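Local coordinates for Non-structural protein 2 (PDB 2GU0) that probably helps replicate and package the rotavirus genome as a homooctamer that binds single-stranded RNA, hydrolyses nucleoside triphosphates and builds viroplasms with NSP5, at residues A[214-219]-A[224-229]; A[254-259]-A[265-270]. One frame throughout, in Å; residues are numbered along the deposited sequence.

Interaction 1: A[214-219]-A[224-229]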
loop_
_atom_site.group_PDB
_atom_site.type_symbol
_atom_site.label_atom_id
_atom_site.label_comp_id
_atom_site.label_asym_id
_atom_site.label_seq_id
_atom_site.Cartn_x
_atom_site.Cartn_y
_atom_site.Cartn_z
ATOM N N ALA A 214 -10.253 37.788 24.409
ATOM C CA ALA A 214 -11.263 38.723 24.878
ATOM C C ALA A 214 -12.570 38.285 24.235
ATOM O O ALA A 214 -12.646 38.113 23.023
ATOM C CB ALA A 214 -10.914 40.141 24.451
ATOM N N ALA A 215 -13.589 38.084 25.055
ATOM C CA ALA A 215 -14.883 37.663 24.560
ATOM C C ALA A 215 -15.641 38.888 24.094
ATOM O O ALA A 215 -15.947 39.777 24.896
ATOM C CB ALA A 215 -15.642 36.963 25.654
ATOM N N ILE A 216 -15.936 38.937 22.796
ATOM C CA ILE A 216 -16.660 40.063 22.217
ATOM C C ILE A 216 -18.013 39.643 21.648
ATOM O O ILE A 216 -18.359 38.460 21.637
ATOM C CB ILE A 216 -15.850 40.725 21.082
ATOM C CG1 ILE A 216 -15.636 39.732 19.948
ATOM C CG2 ILE A 216 -14.510 41.207 21.604
ATOM C CD1 ILE A 216 -14.825 40.286 18.794
ATOM N N SER A 217 -18.783 40.623 21.190
ATOM C CA SER A 217 -20.075 40.356 20.580
ATOM C C SER A 217 -20.295 41.292 19.415
ATOM O O SER A 217 -20.053 42.492 19.525
ATOM C CB SER A 217 -21.214 40.549 21.566
ATOM O OG SER A 217 -22.456 40.488 20.881
ATOM N N HIS A 218 -20.749 40.733 18.297
ATOM C CA HIS A 218 -21.020 41.518 17.107
ATOM C C HIS A 218 -22.470 42.003 17.167
ATOM O O HIS A 218 -23.046 42.381 16.153
ATOM C CB HIS A 218 -20.810 40.678 15.847
ATOM C CG HIS A 218 -19.422 40.129 15.700
ATOM N ND1 HIS A 218 -18.296 40.925 15.728
ATOM C CD2 HIS A 218 -18.982 38.864 15.479
ATOM C CE1 HIS A 218 -17.224 40.176 15.529
ATOM N NE2 HIS A 218 -17.612 38.922 15.376
ATOM N N GLY A 219 -23.059 41.982 18.358
ATOM C CA GLY A 219 -24.430 42.434 18.501
ATOM C C GLY A 219 -25.449 41.366 18.859
ATOM O O GLY A 219 -26.425 41.652 19.553
ATOM N N ARG A 224 -17.476 35.651 20.584
ATOM C CA ARG A 224 -16.257 35.125 20.000
ATOM C C ARG A 224 -15.029 35.497 20.841
ATOM O O ARG A 224 -14.805 36.663 21.151
ATOM C CB ARG A 224 -16.108 35.646 18.559
ATOM C CG ARG A 224 -15.038 34.921 17.747
ATOM C CD ARG A 224 -15.121 35.238 16.259
ATOM N NE ARG A 224 -16.324 34.677 15.653
ATOM C CZ ARG A 224 -16.328 33.806 14.642
ATOM N NH1 ARG A 224 -15.183 33.379 14.112
ATOM N NH2 ARG A 224 -17.487 33.373 14.149
ATOM N N LEU A 225 -14.261 34.487 21.237
ATOM C CA LEU A 225 -13.035 34.697 22.000
ATOM C C LEU A 225 -11.965 34.976 20.953
ATOM O O LEU A 225 -11.642 34.097 20.153
ATOM C CB LEU A 225 -12.663 33.439 22.797
ATOM C CG LEU A 225 -13.524 33.164 24.030
ATOM C CD1 LEU A 225 -13.210 31.802 24.587
ATOM C CD2 LEU A 225 -13.269 34.229 25.076
ATOM N N VAL A 226 -11.432 36.196 20.945
ATOM C CA VAL A 226 -10.419 36.571 19.970
ATOM C C VAL A 226 -9.121 36.974 20.641
ATOM O O VAL A 226 -9.111 37.317 21.821
ATOM C CB VAL A 226 -10.916 37.727 19.082
ATOM C CG1 VAL A 226 -12.173 37.300 18.353
ATOM C CG2 VAL A 226 -11.205 38.965 19.924
ATOM N N LEU A 227 -8.021 36.917 19.897
ATOM C CA LEU A 227 -6.721 37.284 20.447
ATOM C C LEU A 227 -6.658 38.784 20.689
ATOM O O LEU A 227 -7.165 39.564 19.878
ATOM C CB LEU A 227 -5.591 36.887 19.489
ATOM C CG LEU A 227 -4.831 35.560 19.642
ATOM C CD1 LEU A 227 -5.389 34.764 20.793
ATOM C CD2 LEU A 227 -4.906 34.783 18.342
ATOM N N HIS A 228 -6.041 39.187 21.802
ATOM C CA HIS A 228 -5.916 40.609 22.116
ATOM C C HIS A 228 -5.313 41.331 20.911
ATOM O O HIS A 228 -5.687 42.465 20.594
ATOM C CB HIS A 228 -5.029 40.821 23.346
ATOM C CG HIS A 228 -5.649 40.364 24.634
ATOM N ND1 HIS A 228 -6.922 40.723 25.016
ATOM C CD2 HIS A 228 -5.154 39.608 25.643
ATOM C CE1 HIS A 228 -7.185 40.211 26.206
ATOM N NE2 HIS A 228 -6.128 39.531 26.608
ATOM N N SER A 229 -4.391 40.656 20.234
ATOM C CA SER A 229 -3.745 41.210 19.051
ATOM C C SER A 229 -4.699 41.171 17.864
ATOM O O SER A 229 -4.276 41.052 16.726
ATOM C CB SER A 229 -2.491 40.403 18.712
ATOM O OG SER A 229 -2.829 39.094 18.281
#

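Interaction 2: A[254-259]-A[265-270]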
loop_
_atom_site.group_PDB
_atom_site.type_symbol
_atom_site.label_atom_id
_atom_site.label_comp_id
_atom_site.label_asym_id
_atom_site.label_seq_id
_atom_site.Cartn_x
_atom_site.Cartn_y
_atom_site.Cartn_z
ATOM N N TYR A 254 -27.648 46.501 18.603
ATOM C CA TYR A 254 -26.516 45.872 19.275
ATOM C C TYR A 254 -26.871 45.382 20.678
ATOM O O TYR A 254 -26.910 46.169 21.623
ATOM C CB TYR A 254 -25.349 46.853 19.383
ATOM C CG TYR A 254 -24.124 46.246 20.022
ATOM C CD1 TYR A 254 -23.196 45.539 19.260
ATOM C CD2 TYR A 254 -23.912 46.341 21.396
ATOM C CE1 TYR A 254 -22.086 44.940 19.849
ATOM C CE2 TYR A 254 -22.807 45.745 21.995
ATOM C CZ TYR A 254 -21.898 45.045 21.217
ATOM O OH TYR A 254 -20.806 44.447 21.802
ATOM N N ASP A 255 -27.118 44.081 20.813
ATOM C CA ASP A 255 -27.454 43.503 22.109
ATOM C C ASP A 255 -26.302 42.675 22.682
ATOM O O ASP A 255 -26.230 41.459 22.494
ATOM C CB ASP A 255 -28.713 42.639 22.004
ATOM C CG ASP A 255 -29.135 42.062 23.345
ATOM O OD1 ASP A 255 -28.513 41.076 23.799
ATOM O OD2 ASP A 255 -30.082 42.605 23.953
ATOM N N ASP A 256 -25.404 43.358 23.384
ATOM C CA ASP A 256 -24.238 42.745 24.017
ATOM C C ASP A 256 -24.668 41.604 24.934
ATOM O O ASP A 256 -23.849 40.778 25.344
ATOM C CB ASP A 256 -23.503 43.819 24.836
ATOM C CG ASP A 256 -22.295 43.282 25.575
ATOM O OD1 ASP A 256 -21.302 42.923 24.911
ATOM O OD2 ASP A 256 -22.336 43.226 26.822
ATOM N N GLY A 257 -25.961 41.558 25.239
ATOM C CA GLY A 257 -26.472 40.547 26.143
ATOM C C GLY A 257 -26.099 41.041 27.529
ATOM O O GLY A 257 -26.568 40.530 28.549
ATOM N N ASP A 258 -25.248 42.068 27.539
ATOM C CA ASP A 258 -24.745 42.690 28.755
ATOM C C ASP A 258 -24.300 41.605 29.729
ATOM O O ASP A 258 -24.699 41.573 30.895
ATOM C CB ASP A 258 -25.824 43.576 29.375
ATOM C CG ASP A 258 -25.243 44.651 30.266
ATOM O OD1 ASP A 258 -24.253 45.290 29.847
ATOM O OD2 ASP A 258 -25.779 44.864 31.376
ATOM N N MET A 259 -23.463 40.707 29.221
ATOM C CA MET A 259 -22.949 39.596 30.003
ATOM C C MET A 259 -21.666 39.969 30.727
ATOM O O MET A 259 -20.748 40.540 30.144
ATOM C CB MET A 259 -22.699 38.395 29.096
ATOM C CG MET A 259 -23.960 37.765 28.538
ATOM S SD MET A 259 -25.015 37.068 29.821
ATOM C CE MET A 259 -24.272 35.543 30.094
ATOM N N GLY A 265 -13.212 46.663 27.811
ATOM C CA GLY A 265 -12.767 47.616 26.812
ATOM C C GLY A 265 -13.745 47.648 25.658
ATOM O O GLY A 265 -14.189 48.716 25.232
ATOM N N TRP A 266 -14.086 46.462 25.164
ATOM C CA TRP A 266 -15.020 46.312 24.061
ATOM C C TRP A 266 -16.368 46.884 24.471
ATOM O O TRP A 266 -16.936 47.710 23.775
ATOM C CB TRP A 266 -15.151 44.822 23.715
ATOM C CG TRP A 266 -16.049 44.508 22.534
ATOM C CD1 TRP A 266 -17.380 44.192 22.570
ATOM C CD2 TRP A 266 -15.669 44.479 21.153
ATOM N NE1 TRP A 266 -17.844 43.970 21.302
ATOM C CE2 TRP A 266 -16.818 44.139 20.412
ATOM C CE3 TRP A 266 -14.467 44.709 20.474
ATOM C CZ2 TRP A 266 -16.803 44.022 19.022
ATOM C CZ3 TRP A 266 -14.450 44.596 19.092
ATOM C CH2 TRP A 266 -15.612 44.254 18.379
ATOM N N LYS A 267 -16.863 46.434 25.616
ATOM C CA LYS A 267 -18.142 46.876 26.149
ATOM C C LYS A 267 -18.400 48.364 25.959
ATOM O O LYS A 267 -19.419 48.749 25.386
ATOM C CB LYS A 267 -18.208 46.537 27.636
ATOM C CG LYS A 267 -19.378 47.142 28.397
ATOM C CD LYS A 267 -20.708 46.566 27.950
ATOM C CE LYS A 267 -21.791 46.796 29.005
ATOM N NZ LYS A 267 -21.534 46.058 30.282
ATOM N N THR A 268 -17.473 49.193 26.442
ATOM C CA THR A 268 -17.603 50.650 26.354
ATOM C C THR A 268 -17.229 51.233 24.993
ATOM O O THR A 268 -17.898 52.147 24.506
ATOM C CB THR A 268 -16.741 51.375 27.424
ATOM O OG1 THR A 268 -15.361 51.042 27.236
ATOM C CG2 THR A 268 -17.173 50.981 28.828
ATOM N N CYS A 269 -16.154 50.729 24.394
ATOM C CA CYS A 269 -15.731 51.224 23.091
ATOM C C CYS A 269 -16.892 51.136 22.116
ATOM O O CYS A 269 -17.147 52.065 21.355
ATOM C CB CYS A 269 -14.559 50.405 22.558
ATOM S SG CYS A 269 -14.175 50.723 20.821
ATOM N N ILE A 270 -17.598 50.011 22.146
ATOM C CA ILE A 270 -18.740 49.802 21.267
ATOM C C ILE A 270 -19.910 50.637 21.768
ATOM O O ILE A 270 -20.871 50.880 21.045
ATOM C CB ILE A 270 -19.131 48.294 21.198
ATOM C CG1 ILE A 270 -18.015 47.509 20.506
ATOM C CG2 ILE A 270 -20.430 48.101 20.428
ATOM C CD1 ILE A 270 -17.604 48.091 19.174
#

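Interaction 1: A[214-219]-A[224-229]
Arg-224 pairs with Ile-216 through both of its backbone polar groups: its N reaches Ile-216 O at 3.1 Å, and its O accepts from Ile-216 N along a nearly straight bond (171° at the hydrogen). The same Arg-224 O is grazed by Ile-216 CG1 at 3.4 Å, a branch that chi1 of 63° places between the backbone N and the carbonyl carbon. On the face it shares with Ile-216 and Val-226, the arginine side chain extends toward the predicted nucleotide site. NE sits near the plane of the His-218 ring, 4.4 Å from its NE2 and at the ring edge, while NH1 forms a salt bridge with Glu-183. Both Arg-224 and His-218 are predicted to bind ATP, and the His-218 side chain lies close to that of His-222, the predicted catalytic residue. Next comes Leu-225, the non-hydrogen-bonded partner of Ala-215, with the two CA atoms 4.3 Å apart. Its CD2 lies 3.7 Å from Ala-215 CB, on the sheet face where Ile-186 and Phe-261 also touch Ala-215. This pairing belongs to an antiparallel beta hairpin, strands 213-216 and 222-227, at one margin of the five-stranded sheet in the C-terminal, HIT-like part of the protein. Val-226 restores the hydrogen-bonded register with Ala-214. Its N donates to Ala-214 O, and its O accepts from Ala-214 N at 2.9 Å. The valine methyls and Ile-216 CD1 meet at 4.0 Å (CG2 to CD1), the two side chains crossing at about a right angle, and both touch His-234 of helix 231-243. His-228, just past the strand, turns its ring back so that ND1 comes 4.1 Å from Ala-214 CB, and its NE2 is hydrogen-bonded to Asn-211 O; Tyr-208 of a neighbouring subunit packs against this histidine.

Interaction 2: A[254-259]-A[265-270]
A loop packs here against the early turns of a helix: Tyr-254, Asp-256 and Asp-258, from the segment leading toward helix 264-275, meet Trp-266, Lys-267 and Ile-270 of that helix in a contact that is partly buried. Its apolar part is a CH-pi interaction. Ile-270 CG2 lies over one face of the Tyr-254 ring, 3.6 Å from the centroid and 15° off the ring normal, and the two side chains cross at about a right angle. It is the CG2 branch, anti to the backbone N, that is directed at the ring. The tyrosine hydroxyl reaches the edge of the indole, with OH 3.0 Å from Trp-266 NE1, and both atoms are hydrogen-bonded to Ser-217 O. That shared carbonyl ties loop and helix to the turn that joins strands 213-216 and 222-227, next to Gly-219, a predicted ATP-binding residue in the HIT-like part of the chain. Leu-238 of helix 231-243 touches Tyr-254, Trp-266 and Ile-270 alike. Farther along the loop the chemistry turns ionic. The chain of the exposed Lys-267, bent at chi2 (67°) and again at chi4, brings NZ to OD1 of the equally exposed Asp-258 at 2.9 Å, a salt bridge whose hydrogen bond is weak. Asp-256 OD2 faces the same lysine from farther off, 4.5 Å from NZ, and would add to the negative field around the ammonium group.

Overall arrangement
Interaction 1 is the core contact, a buried pairing of neighbouring strands held by regular backbone hydrogen bonds and apolar side chains. Interaction 2, farther from the centre of the chain and partly exposed, joins a loop to a helix through side chains alone, with an aromatic and aliphatic part around the buried Trp-266 and Ile-270 and an exposed salt bridge. The two adjoin, their centres about 11 Å apart: Ile-216 CG2 packs on Trp-266 CD2 at 3.5 Å, and Gly-219 O probably accepts from Asp-255 N. Helix 231-243 lies against both, Leu-231 and His-234 meeting the hairpin and Leu-238 the aromatic cluster, so one helix spans strand packing and loop packing beside the predicted nucleotide site.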